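Local coordinates for protein piwi (Drosophila melanogaster, PDB 6KR6), which binds piRNAs and, as an Argonaute-family protein of the Piwi subfamily, represses transposable elements in Drosophila, at residues N409-N414 with M567-L572; G562-M567 with L767-S772; K763-Y768 with R776-C781. One frame throughout, in Å; residues are numbered along the deposited sequence.

Interaction 1 of 3, residues N409-N414 with M567-L572; sequences NIVFHN and MIELPL. With ZN (zinc ion), chain M.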
loop_
_atom_site.group_PDB
_atom_site.type_symbol
_atom_site.label_atom_id
_atom_site.label_comp_id
_atom_site.label_asym_id
_atom_site.label_seq_id
_atom_site.Cartn_x
_atom_site.Cartn_y
_atom_site.Cartn_z
ATOM N N ASN A 409 -13.016 1.284 -25.225
ATOM C CA ASN A 409 -12.884 0.434 -26.403
ATOM C C ASN A 409 -11.462 -0.097 -26.526
ATOM O O ASN A 409 -10.501 0.677 -26.556
ATOM C CB ASN A 409 -13.268 1.200 -27.670
ATOM C CG ASN A 409 -14.765 1.209 -27.916
ATOM O OD1 ASN A 409 -15.429 0.177 -27.816
ATOM N ND2 ASN A 409 -15.303 2.379 -28.240
ATOM N N ILE A 410 -11.339 -1.419 -26.607
ATOM C CA ILE A 410 -10.064 -2.099 -26.792
ATOM C C ILE A 410 -9.868 -2.342 -28.282
ATOM O O ILE A 410 -10.725 -2.950 -28.936
ATOM C CB ILE A 410 -10.027 -3.421 -26.006
ATOM C CG1 ILE A 410 -10.677 -3.241 -24.631
ATOM C CG2 ILE A 410 -8.603 -3.907 -25.848
ATOM C CD1 ILE A 410 -9.986 -2.223 -23.748
ATOM N N VAL A 411 -8.740 -1.881 -28.814
ATOM C CA VAL A 411 -8.471 -1.882 -30.249
ATOM C C VAL A 411 -7.561 -3.052 -30.594
ATOM O O VAL A 411 -6.619 -3.359 -29.852
ATOM C CB VAL A 411 -7.833 -0.547 -30.683
ATOM C CG1 VAL A 411 -7.642 -0.498 -32.190
ATOM C CG2 VAL A 411 -8.676 0.630 -30.202
ATOM N N PHE A 412 -7.833 -3.709 -31.723
ATOM C CA PHE A 412 -6.977 -4.747 -32.272
ATOM C C PHE A 412 -6.687 -4.402 -33.728
ATOM O O PHE A 412 -7.167 -3.393 -34.256
ATOM C CB PHE A 412 -7.638 -6.129 -32.169
ATOM C CG PHE A 412 -7.849 -6.611 -30.759
ATOM C CD1 PHE A 412 -7.010 -7.565 -30.208
ATOM C CD2 PHE A 412 -8.894 -6.124 -29.992
ATOM C CE1 PHE A 412 -7.203 -8.023 -28.916
ATOM C CE2 PHE A 412 -9.091 -6.576 -28.697
ATOM C CZ PHE A 412 -8.244 -7.527 -28.159
ATOM N N HIS A 413 -5.897 -5.245 -34.390
ATOM C CA HIS A 413 -5.787 -5.155 -35.840
ATOM C C HIS A 413 -7.110 -5.594 -36.456
ATOM O O HIS A 413 -7.648 -6.649 -36.105
ATOM C CB HIS A 413 -4.634 -6.019 -36.357
ATOM C CG HIS A 413 -4.239 -5.734 -37.777
ATOM N ND1 HIS A 413 -4.138 -4.455 -38.282
ATOM C CD2 HIS A 413 -3.905 -6.565 -38.794
ATOM C CE1 HIS A 413 -3.768 -4.511 -39.551
ATOM N NE2 HIS A 413 -3.618 -5.780 -39.886
ATOM N N ASN A 414 -7.642 -4.773 -37.362
ATOM C CA ASN A 414 -8.960 -4.969 -37.970
ATOM C C ASN A 414 -10.050 -5.043 -36.895
ATOM O O ASN A 414 -10.594 -6.104 -36.580
ATOM C CB ASN A 414 -8.996 -6.217 -38.865
ATOM C CG ASN A 414 -7.634 -6.590 -39.418
ATOM O OD1 ASN A 414 -7.050 -5.861 -40.221
ATOM N ND2 ASN A 414 -7.125 -7.742 -38.999
ATOM N N MET A 567 -4.773 -1.855 -27.725
ATOM C CA MET A 567 -4.565 -0.442 -27.439
ATOM C C MET A 567 -5.905 0.193 -27.092
ATOM O O MET A 567 -6.971 -0.330 -27.429
ATOM C CB MET A 567 -3.890 0.262 -28.631
ATOM C CG MET A 567 -3.675 1.779 -28.517
ATOM S SD MET A 567 -2.831 2.356 -27.029
ATOM C CE MET A 567 -1.429 1.253 -26.951
ATOM N N ILE A 568 -5.836 1.317 -26.391
ATOM C CA ILE A 568 -7.008 2.062 -25.973
ATOM C C ILE A 568 -7.175 3.263 -26.897
ATOM O O ILE A 568 -6.231 3.714 -27.553
ATOM C CB ILE A 568 -6.878 2.494 -24.493
ATOM C CG1 ILE A 568 -8.169 3.130 -23.974
ATOM C CG2 ILE A 568 -5.703 3.445 -24.315
ATOM C CD1 ILE A 568 -9.371 2.242 -24.097
ATOM N N GLU A 569 -8.402 3.776 -26.974
ATOM C CA GLU A 569 -8.664 5.025 -27.686
ATOM C C GLU A 569 -8.101 6.186 -26.874
ATOM O O GLU A 569 -8.588 6.483 -25.780
ATOM C CB GLU A 569 -10.161 5.194 -27.923
ATOM C CG GLU A 569 -10.739 4.266 -28.980
ATOM C CD GLU A 569 -12.233 4.453 -29.159
ATOM O OE1 GLU A 569 -12.915 4.745 -28.154
ATOM O OE2 GLU A 569 -12.724 4.316 -30.301
ATOM N N LEU A 570 -7.076 6.848 -27.407
ATOM C CA LEU A 570 -6.337 7.879 -26.675
ATOM C C LEU A 570 -6.411 9.210 -27.409
ATOM O O LEU A 570 -5.695 9.412 -28.405
ATOM C CB LEU A 570 -4.883 7.454 -26.486
ATOM C CG LEU A 570 -3.947 8.433 -25.776
ATOM C CD1 LEU A 570 -4.415 8.690 -24.353
ATOM C CD2 LEU A 570 -2.519 7.908 -25.788
ATOM N N PRO A 571 -7.249 10.150 -26.960
ATOM C CA PRO A 571 -7.372 11.453 -27.640
ATOM C C PRO A 571 -6.395 12.498 -27.101
ATOM O O PRO A 571 -6.787 13.568 -26.624
ATOM C CB PRO A 571 -8.832 11.824 -27.360
ATOM C CG PRO A 571 -9.086 11.255 -25.999
ATOM C CD PRO A 571 -8.266 9.983 -25.906
ATOM N N LEU A 572 -5.102 12.188 -27.182
ATOM C CA LEU A 572 -4.061 13.112 -26.751
ATOM C C LEU A 572 -2.821 12.907 -27.609
ATOM O O LEU A 572 -2.484 11.776 -27.967
ATOM C CB LEU A 572 -3.720 12.929 -25.267
ATOM C CG LEU A 572 -4.546 13.755 -24.279
ATOM C CD1 LEU A 572 -4.071 13.515 -22.855
ATOM C CD2 LEU A 572 -4.474 15.234 -24.630
HETATM ZN ZN ZN M . -2.646 -6.462 -41.587
#
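V411 and M567 form an antiparallel hydrogen-bonded pair, with their CA atoms 5.0 Å apart. V411 N donates to M567 O at 2.7 Å, within the carbonyl plane. The return bond from M567 N to V411 O is longer and more bent, at 3.2 Å. The side chains of V411 and M567 leave the same face of the sheet. V411 has CG1 anti to the backbone N (chi1 -176°), which leaves CG2 beside that N and next to M567 O. The M567 chain leads away from V411, and its SD takes a weak bond from I568 N. CD1 of I568 reaches N409 O. At the more open end, N409 and E569 run side by side. Their amide and carboxylate planes are 90° apart, and ND2 of N409 gives a weak 3.4 Å bond to OE1 of E569. The stronger partner of E569 is K416, which forms a salt bridge with OE2. Beyond the strand, H413 binds a zinc ion through NE2 at 2.1 Å. The contact is one edge of a small three-stranded antiparallel sheet, in which hairpin strands 409-411 and 416-418 are joined by the short strand 567-568 of the Piwi domain.

Interaction 2 of 3, residues G562-M567 with L767-S772; sequences GYTPWM and LYYNWS. With nucleotides of chain B.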
loop_
_atom_site.group_PDB
_atom_site.type_symbol
_atom_site.label_atom_id
_atom_site.label_comp_id
_atom_site.label_asym_id
_atom_site.label_seq_id
_atom_site.Cartn_x
_atom_site.Cartn_y
_atom_site.Cartn_z
ATOM N N GLY A 562 8.251 -7.453 -27.723
ATOM C CA GLY A 562 8.194 -6.007 -27.820
ATOM C C GLY A 562 7.150 -5.505 -28.793
ATOM O O GLY A 562 7.367 -4.510 -29.490
ATOM N N TYR A 563 6.011 -6.185 -28.849
ATOM C CA TYR A 563 4.911 -5.813 -29.723
ATOM C C TYR A 563 3.638 -5.654 -28.901
ATOM O O TYR A 563 3.569 -6.046 -27.734
ATOM C CB TYR A 563 4.733 -6.842 -30.846
ATOM C CG TYR A 563 5.900 -6.855 -31.814
ATOM C CD1 TYR A 563 7.056 -7.572 -31.532
ATOM C CD2 TYR A 563 5.852 -6.132 -32.999
ATOM C CE1 TYR A 563 8.124 -7.575 -32.406
ATOM C CE2 TYR A 563 6.916 -6.129 -33.880
ATOM C CZ TYR A 563 8.049 -6.852 -33.579
ATOM O OH TYR A 563 9.110 -6.854 -34.454
ATOM N N THR A 564 2.621 -5.071 -29.531
ATOM C CA THR A 564 1.452 -4.572 -28.819
ATOM C C THR A 564 0.243 -5.457 -29.084
ATOM O O THR A 564 -0.195 -5.563 -30.240
ATOM C CB THR A 564 1.165 -3.134 -29.241
ATOM O OG1 THR A 564 2.378 -2.372 -29.187
ATOM C CG2 THR A 564 0.152 -2.504 -28.319
ATOM N N PRO A 565 -0.326 -6.105 -28.063
ATOM C CA PRO A 565 -1.522 -6.931 -28.310
ATOM C C PRO A 565 -2.779 -6.116 -28.548
ATOM O O PRO A 565 -3.602 -6.495 -29.392
ATOM C CB PRO A 565 -1.631 -7.782 -27.036
ATOM C CG PRO A 565 -0.290 -7.705 -26.399
ATOM C CD PRO A 565 0.238 -6.347 -26.728
ATOM N N TRP A 566 -2.970 -5.020 -27.818
ATOM C CA TRP A 566 -4.144 -4.178 -27.997
ATOM C C TRP A 566 -3.808 -2.757 -27.556
ATOM O O TRP A 566 -2.708 -2.479 -27.070
ATOM C CB TRP A 566 -5.352 -4.745 -27.240
ATOM C CG TRP A 566 -5.216 -4.779 -25.738
ATOM C CD1 TRP A 566 -5.352 -3.728 -24.877
ATOM C CD2 TRP A 566 -4.948 -5.928 -24.924
ATOM N NE1 TRP A 566 -5.173 -4.147 -23.582
ATOM C CE2 TRP A 566 -4.924 -5.494 -23.583
ATOM C CE3 TRP A 566 -4.718 -7.280 -25.198
ATOM C CZ2 TRP A 566 -4.680 -6.360 -22.522
ATOM C CZ3 TRP A 566 -4.476 -8.138 -24.142
ATOM C CH2 TRP A 566 -4.460 -7.675 -22.822
ATOM N N MET A 567 -4.773 -1.855 -27.725
ATOM C CA MET A 567 -4.565 -0.442 -27.439
ATOM C C MET A 567 -5.905 0.193 -27.092
ATOM O O MET A 567 -6.971 -0.330 -27.429
ATOM C CB MET A 567 -3.890 0.262 -28.631
ATOM C CG MET A 567 -3.675 1.779 -28.517
ATOM S SD MET A 567 -2.831 2.356 -27.029
ATOM C CE MET A 567 -1.429 1.253 -26.951
ATOM N N LEU A 767 -4.258 -1.246 -19.929
ATOM C CA LEU A 767 -3.133 -1.567 -20.800
ATOM C C LEU A 767 -2.108 -2.501 -20.158
ATOM O O LEU A 767 -0.943 -2.511 -20.562
ATOM C CB LEU A 767 -2.449 -0.283 -21.266
ATOM C CG LEU A 767 -3.250 0.647 -22.182
ATOM C CD1 LEU A 767 -2.585 2.012 -22.264
ATOM C CD2 LEU A 767 -3.397 0.041 -23.568
ATOM N N TYR A 768 -2.510 -3.293 -19.167
ATOM C CA TYR A 768 -1.622 -4.300 -18.590
ATOM C C TYR A 768 -1.865 -5.615 -19.320
ATOM O O TYR A 768 -2.896 -6.264 -19.122
ATOM C CB TYR A 768 -1.845 -4.449 -17.088
ATOM C CG TYR A 768 -0.834 -5.359 -16.423
ATOM C CD1 TYR A 768 0.511 -5.012 -16.372
ATOM C CD2 TYR A 768 -1.221 -6.562 -15.849
ATOM C CE1 TYR A 768 1.442 -5.840 -15.772
ATOM C CE2 TYR A 768 -0.299 -7.394 -15.243
ATOM C CZ TYR A 768 1.029 -7.029 -15.208
ATOM O OH TYR A 768 1.948 -7.856 -14.606
ATOM N N TYR A 769 -0.905 -6.015 -20.153
ATOM C CA TYR A 769 -1.115 -7.094 -21.108
ATOM C C TYR A 769 -1.088 -8.485 -20.484
ATOM O O TYR A 769 -1.506 -9.443 -21.143
ATOM C CB TYR A 769 -0.072 -6.998 -22.221
ATOM C CG TYR A 769 -0.203 -5.738 -23.045
ATOM C CD1 TYR A 769 -1.454 -5.259 -23.417
ATOM C CD2 TYR A 769 0.917 -5.020 -23.438
ATOM C CE1 TYR A 769 -1.583 -4.106 -24.165
ATOM C CE2 TYR A 769 0.799 -3.865 -24.185
ATOM C CZ TYR A 769 -0.454 -3.413 -24.546
ATOM O OH TYR A 769 -0.574 -2.262 -25.288
ATOM N N ASN A 770 -0.613 -8.629 -19.248
ATOM C CA ASN A 770 -0.690 -9.921 -18.579
ATOM C C ASN A 770 -2.071 -10.205 -18.007
ATOM O O ASN A 770 -2.307 -11.317 -17.521
ATOM C CB ASN A 770 0.352 -10.010 -17.459
ATOM C CG ASN A 770 1.632 -10.690 -17.905
ATOM O OD1 ASN A 770 1.895 -10.820 -19.100
ATOM N ND2 ASN A 770 2.436 -11.129 -16.943
ATOM N N TRP A 771 -2.984 -9.237 -18.050
ATOM C CA TRP A 771 -4.324 -9.389 -17.496
ATOM C C TRP A 771 -5.329 -8.890 -18.522
ATOM O O TRP A 771 -5.285 -7.721 -18.916
ATOM C CB TRP A 771 -4.453 -8.617 -16.179
ATOM C CG TRP A 771 -5.763 -8.806 -15.475
ATOM C CD1 TRP A 771 -6.766 -7.889 -15.351
ATOM C CD2 TRP A 771 -6.213 -9.986 -14.794
ATOM N NE1 TRP A 771 -7.810 -8.422 -14.636
ATOM C CE2 TRP A 771 -7.497 -9.708 -14.283
ATOM C CE3 TRP A 771 -5.656 -11.248 -14.569
ATOM C CZ2 TRP A 771 -8.232 -10.646 -13.561
ATOM C CZ3 TRP A 771 -6.387 -12.177 -13.851
ATOM C CH2 TRP A 771 -7.661 -11.870 -13.356
ATOM N N SER A 772 -6.231 -9.773 -18.951
ATOM C CA SER A 772 -7.217 -9.434 -19.976
ATOM C C SER A 772 -8.363 -8.601 -19.408
ATOM O O SER A 772 -9.537 -8.948 -19.574
ATOM C CB SER A 772 -7.757 -10.710 -20.625
ATOM O OG SER A 772 -8.112 -11.662 -19.640
ATOM P P U B 3 2.900 -15.844 -15.708
ATOM O OP1 U B 3 3.760 -14.673 -16.022
ATOM O OP2 U B 3 3.326 -16.825 -14.678
ATOM O "O5'" U B 3 1.461 -15.292 -15.304
ATOM C "C5'" U B 3 0.838 -14.264 -16.059
ATOM C "C4'" U B 3 -0.543 -13.957 -15.535
ATOM O "O4'" U B 3 -1.371 -15.143 -15.595
ATOM C "C3'" U B 3 -0.625 -13.517 -14.081
ATOM O "O3'" U B 3 -0.345 -12.135 -13.936
ATOM C "C2'" U B 3 -2.056 -13.883 -13.687
ATOM O "O2'" U B 3 -2.959 -12.847 -14.045
ATOM C "C1'" U B 3 -2.339 -15.104 -14.572
ATOM N N1 U B 3 -2.333 -16.389 -13.832
ATOM C C2 U B 3 -3.530 -16.783 -13.261
ATOM O O2 U B 3 -4.548 -16.115 -13.339
ATOM N N3 U B 3 -3.495 -17.982 -12.592
ATOM C C4 U B 3 -2.406 -18.815 -12.444
ATOM O O4 U B 3 -2.533 -19.865 -11.812
ATOM C C5 U B 3 -1.206 -18.344 -13.068
ATOM C C6 U B 3 -1.210 -17.177 -13.726
ATOM P P U B 4 0.832 -11.622 -12.969
ATOM O OP1 U B 4 1.513 -10.495 -13.654
ATOM O OP2 U B 4 1.618 -12.794 -12.504
ATOM O "O5'" U B 4 0.054 -11.024 -11.716
ATOM C "C5'" U B 4 -1.086 -10.193 -11.905
ATOM C "C4'" U B 4 -2.136 -10.436 -10.851
ATOM O "O4'" U B 4 -2.523 -11.837 -10.873
ATOM C "C3'" U B 4 -1.706 -10.129 -9.417
ATOM O "O3'" U B 4 -2.797 -9.553 -8.699
ATOM C "C2'" U B 4 -1.386 -11.509 -8.849
ATOM O "O2'" U B 4 -1.512 -11.613 -7.447
ATOM C "C1'" U B 4 -2.398 -12.390 -9.577
ATOM N N1 U B 4 -1.973 -13.793 -9.705
ATOM C C2 U B 4 -2.949 -14.770 -9.767
ATOM O O2 U B 4 -4.143 -14.519 -9.745
ATOM N N3 U B 4 -2.475 -16.053 -9.874
ATOM C C4 U B 4 -1.154 -16.452 -9.911
ATOM O O4 U B 4 -0.884 -17.650 -10.007
ATOM C C5 U B 4 -0.205 -15.384 -9.830
ATOM C C6 U B 4 -0.638 -14.123 -9.728
#
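Y769 sits at the apolar centre, with P565 over one face and W566 at its edge. Both segments are loops of the Piwi domain, and Y768 to W771 make a type I beta turn. Y769 and W566 form a T-shaped (edge-to-face) stack, in which the edge of Y769 meets the face of the indole. The planes stand at 89°, and the Y769 ring is 4.9 Å from the five-membered ring of W566, centroid to centroid. P565 adds a CH-pi contact. Its CD lies 3.5 Å from the Y769 ring centroid, almost on the ring normal. L767 O lies over the opposite face, so the phenol ring is held between the two. W566 has CG between the backbone N and carbonyl carbon (chi1 64°), which swings the indole back alongside the 767-772 loop. Another edge-to-face partner of W566 is W425. CD2 of L767 lies 4.4 Å from CD1 of W566 and also meets CE of M567 at 4.1 Å.

Further out, the contact becomes polar. Y769 OH donates to W566 O at 2.8 Å, nearly along the C=O axis. A leucine in place of Y769 would probably leave W566 O without this donor and the indole face without its aromatic edge. W566 NE1 is bonded to H766 O, and T564 OG1 to S606 O. The turn from Y768 forms part of the surface that holds the RNA backbone at U3 and U4 of chain B. The edge of the W771 ring lies near O2' of U3. N770 ND2 bonds to O of L810, a magnesium-binding residue by similarity, and has a long, weak bond to OP1 of U4. The same OP1 is held more firmly by OH of Y768, at 2.8 Å and in the plane of its ring.

Interaction 3 of 3, residues K763-Y768 with R776-C781; sequences KMCHLY and RVPAVC. With HG (mercury (II) ion), chain G; nucleotides of chain B.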
loop_
_atom_site.group_PDB
_atom_site.type_symbol
_atom_site.label_atom_id
_atom_site.label_comp_id
_atom_site.label_asym_id
_atom_site.label_seq_id
_atom_site.Cartn_x
_atom_site.Cartn_y
_atom_site.Cartn_z
ATOM N N LYS A 763 -8.515 4.934 -18.600
ATOM C CA LYS A 763 -7.998 4.387 -19.852
ATOM C C LYS A 763 -6.659 3.695 -19.637
ATOM O O LYS A 763 -6.462 2.548 -20.055
ATOM C CB LYS A 763 -7.855 5.497 -20.895
ATOM C CG LYS A 763 -9.145 5.912 -21.576
ATOM C CD LYS A 763 -8.890 7.058 -22.543
ATOM C CE LYS A 763 -10.176 7.567 -23.174
ATOM N NZ LYS A 763 -10.855 6.526 -23.995
ATOM N N MET A 764 -5.720 4.388 -18.986
ATOM C CA MET A 764 -4.404 3.813 -18.729
ATOM C C MET A 764 -4.483 2.570 -17.857
ATOM O O MET A 764 -3.523 1.792 -17.815
ATOM C CB MET A 764 -3.490 4.853 -18.077
ATOM C CG MET A 764 -3.207 6.073 -18.946
ATOM S SD MET A 764 -2.517 5.658 -20.560
ATOM C CE MET A 764 -1.063 4.731 -20.082
ATOM N N CYS A 765 -5.593 2.378 -17.146
ATOM C CA CYS A 765 -5.813 1.143 -16.399
ATOM C C CYS A 765 -6.143 -0.059 -17.285
ATOM O O CYS A 765 -6.274 -1.168 -16.757
ATOM C CB CYS A 765 -6.930 1.344 -15.372
ATOM S SG CYS A 765 -6.396 2.130 -13.835
ATOM N N HIS A 766 -6.270 0.118 -18.601
ATOM C CA HIS A 766 -6.670 -0.960 -19.503
ATOM C C HIS A 766 -5.501 -1.638 -20.212
ATOM O O HIS A 766 -5.735 -2.533 -21.030
ATOM C CB HIS A 766 -7.643 -0.434 -20.570
ATOM C CG HIS A 766 -9.020 -0.138 -20.062
ATOM N ND1 HIS A 766 -9.324 1.007 -19.358
ATOM C CD2 HIS A 766 -10.179 -0.828 -20.176
ATOM C CE1 HIS A 766 -10.609 1.004 -19.050
ATOM N NE2 HIS A 766 -11.151 -0.099 -19.535
ATOM N N LEU A 767 -4.258 -1.246 -19.929
ATOM C CA LEU A 767 -3.133 -1.567 -20.800
ATOM C C LEU A 767 -2.108 -2.501 -20.158
ATOM O O LEU A 767 -0.943 -2.511 -20.562
ATOM C CB LEU A 767 -2.449 -0.283 -21.266
ATOM C CG LEU A 767 -3.250 0.647 -22.182
ATOM C CD1 LEU A 767 -2.585 2.012 -22.264
ATOM C CD2 LEU A 767 -3.397 0.041 -23.568
ATOM N N TYR A 768 -2.510 -3.293 -19.167
ATOM C CA TYR A 768 -1.622 -4.300 -18.590
ATOM C C TYR A 768 -1.865 -5.615 -19.320
ATOM O O TYR A 768 -2.896 -6.264 -19.122
ATOM C CB TYR A 768 -1.845 -4.449 -17.088
ATOM C CG TYR A 768 -0.834 -5.359 -16.423
ATOM C CD1 TYR A 768 0.511 -5.012 -16.372
ATOM C CD2 TYR A 768 -1.221 -6.562 -15.849
ATOM C CE1 TYR A 768 1.442 -5.840 -15.772
ATOM C CE2 TYR A 768 -0.299 -7.394 -15.243
ATOM C CZ TYR A 768 1.029 -7.029 -15.208
ATOM O OH TYR A 768 1.948 -7.856 -14.606
ATOM N N ARG A 776 -5.892 -2.881 -11.004
ATOM C CA ARG A 776 -6.160 -2.014 -9.861
ATOM C C ARG A 776 -5.435 -0.680 -9.980
ATOM O O ARG A 776 -5.897 0.325 -9.428
ATOM C CB ARG A 776 -5.766 -2.719 -8.564
ATOM N N VAL A 777 -4.313 -0.646 -10.693
ATOM C CA VAL A 777 -3.512 0.567 -10.841
ATOM C C VAL A 777 -3.338 0.863 -12.326
ATOM O O VAL A 777 -3.640 -0.003 -13.161
ATOM C CB VAL A 777 -2.148 0.421 -10.146
ATOM C CG1 VAL A 777 -2.328 0.092 -8.674
ATOM C CG2 VAL A 777 -1.303 -0.636 -10.846
ATOM N N PRO A 778 -2.885 2.060 -12.706
ATOM C CA PRO A 778 -2.505 2.292 -14.105
ATOM C C PRO A 778 -1.486 1.266 -14.584
ATOM O O PRO A 778 -0.702 0.723 -13.801
ATOM C CB PRO A 778 -1.919 3.706 -14.078
ATOM C CG PRO A 778 -2.661 4.376 -12.975
ATOM C CD PRO A 778 -2.916 3.316 -11.933
ATOM N N ALA A 779 -1.500 1.012 -15.895
ATOM C CA ALA A 779 -0.728 -0.093 -16.457
ATOM C C ALA A 779 0.769 0.095 -16.248
ATOM O O ALA A 779 1.475 -0.856 -15.894
ATOM C CB ALA A 779 -1.038 -0.244 -17.941
ATOM N N VAL A 780 1.274 1.309 -16.476
ATOM C CA VAL A 780 2.702 1.557 -16.297
ATOM C C VAL A 780 3.121 1.311 -14.854
ATOM O O VAL A 780 4.228 0.825 -14.595
ATOM C CB VAL A 780 3.061 2.982 -16.762
ATOM C CG1 VAL A 780 2.917 3.099 -18.272
ATOM C CG2 VAL A 780 2.177 4.005 -16.066
ATOM N N CYS A 781 2.242 1.609 -13.894
ATOM C CA CYS A 781 2.575 1.381 -12.490
ATOM C C CYS A 781 2.667 -0.109 -12.177
ATOM O O CYS A 781 3.571 -0.546 -11.452
ATOM C CB CYS A 781 1.539 2.058 -11.593
ATOM S SG CYS A 781 2.214 2.925 -10.157
HETATM HG HG HG G . 1.926 0.468 -8.966
ATOM P P U B 4 0.832 -11.622 -12.969
ATOM O OP1 U B 4 1.513 -10.495 -13.654
ATOM O OP2 U B 4 1.618 -12.794 -12.504
ATOM O "O5'" U B 4 0.054 -11.024 -11.716
ATOM C "C5'" U B 4 -1.086 -10.193 -11.905
ATOM C "C4'" U B 4 -2.136 -10.436 -10.851
ATOM O "O4'" U B 4 -2.523 -11.837 -10.873
ATOM C "C3'" U B 4 -1.706 -10.129 -9.417
ATOM O "O3'" U B 4 -2.797 -9.553 -8.699
ATOM C "C2'" U B 4 -1.386 -11.509 -8.849
ATOM O "O2'" U B 4 -1.512 -11.613 -7.447
ATOM C "C1'" U B 4 -2.398 -12.390 -9.577
ATOM N N1 U B 4 -1.973 -13.793 -9.705
ATOM C C2 U B 4 -2.949 -14.770 -9.767
ATOM O O2 U B 4 -4.143 -14.519 -9.745
ATOM N N3 U B 4 -2.475 -16.053 -9.874
ATOM C C4 U B 4 -1.154 -16.452 -9.911
ATOM O O4 U B 4 -0.884 -17.650 -10.007
ATOM C C5 U B 4 -0.205 -15.384 -9.830
ATOM C C6 U B 4 -0.638 -14.123 -9.728
#
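A779 packs its methyl group against the type I turn that follows helix 754-764, and this is the tight part of the contact. Its CB points toward that turn, which runs from M764 to L767, and lies 3.6 Å from CB of L767. CB of Y768 lies 4.4 Å from the same methyl. The backbone adds one bond here. A779 N, at the start of helix 779-795, donates to M764 O at 2.9 Å. The N-H comes in from above the carbonyl plane, tilted 40° from it. P778 holds the N-cap position just before that helix, and its CB touches CB of M764. One residue earlier than the turn, K763 O accepts a bond from H766 N at 2.8 Å.

The tight part extends to C765 and P778, which are both buried and have their CA atoms 4.2 Å apart. C765 SG is anti to its own carbonyl carbon (chi1 -82°) and so faces V777 O at 3.5 Å. It also lies 4.1 Å from CD of P778. V777 O has its hydrogen bond elsewhere, from T775 OG1. The loose side is at V777 and R776. V777 is partly exposed and points away from the turn. R776 also points away, and its side chain is not modelled past CB, which is consistent with mobility.

Further along, C781 SG binds a mercury ion at 2.7 Å. D652 shares the ion and is an active-site residue by similarity. From the first helix, K763 NZ bonds to E569 O and Q408 OE1. The contact joins the end of helix 754-764 to the start of helix 779-795 in the RNase H-like Piwi domain, with the second helix starting next to the probable catalytic centre.

The three contacts form one cluster on the same side of the chain's centre. Interactions 1 and 2 have their centres about 11 Å apart. For interactions 2 and 3 the centres are about 10 Å apart, and for interactions 1 and 3 about 14 Å. Interaction 1 closes before interaction 3 opens, while interactions 1 and 2 cross along the chain. M567 belongs to both 1 and 2; L767 and Y768 belong to both 2 and 3. In chain order, the loop after helix 546-560 leads into strand 567-568 of the three-stranded sheet. The loop between helices 754-764 and 779-795 packs against it. Together they connect that small sheet, through the Piwi domain, to the surface that meets the RNA.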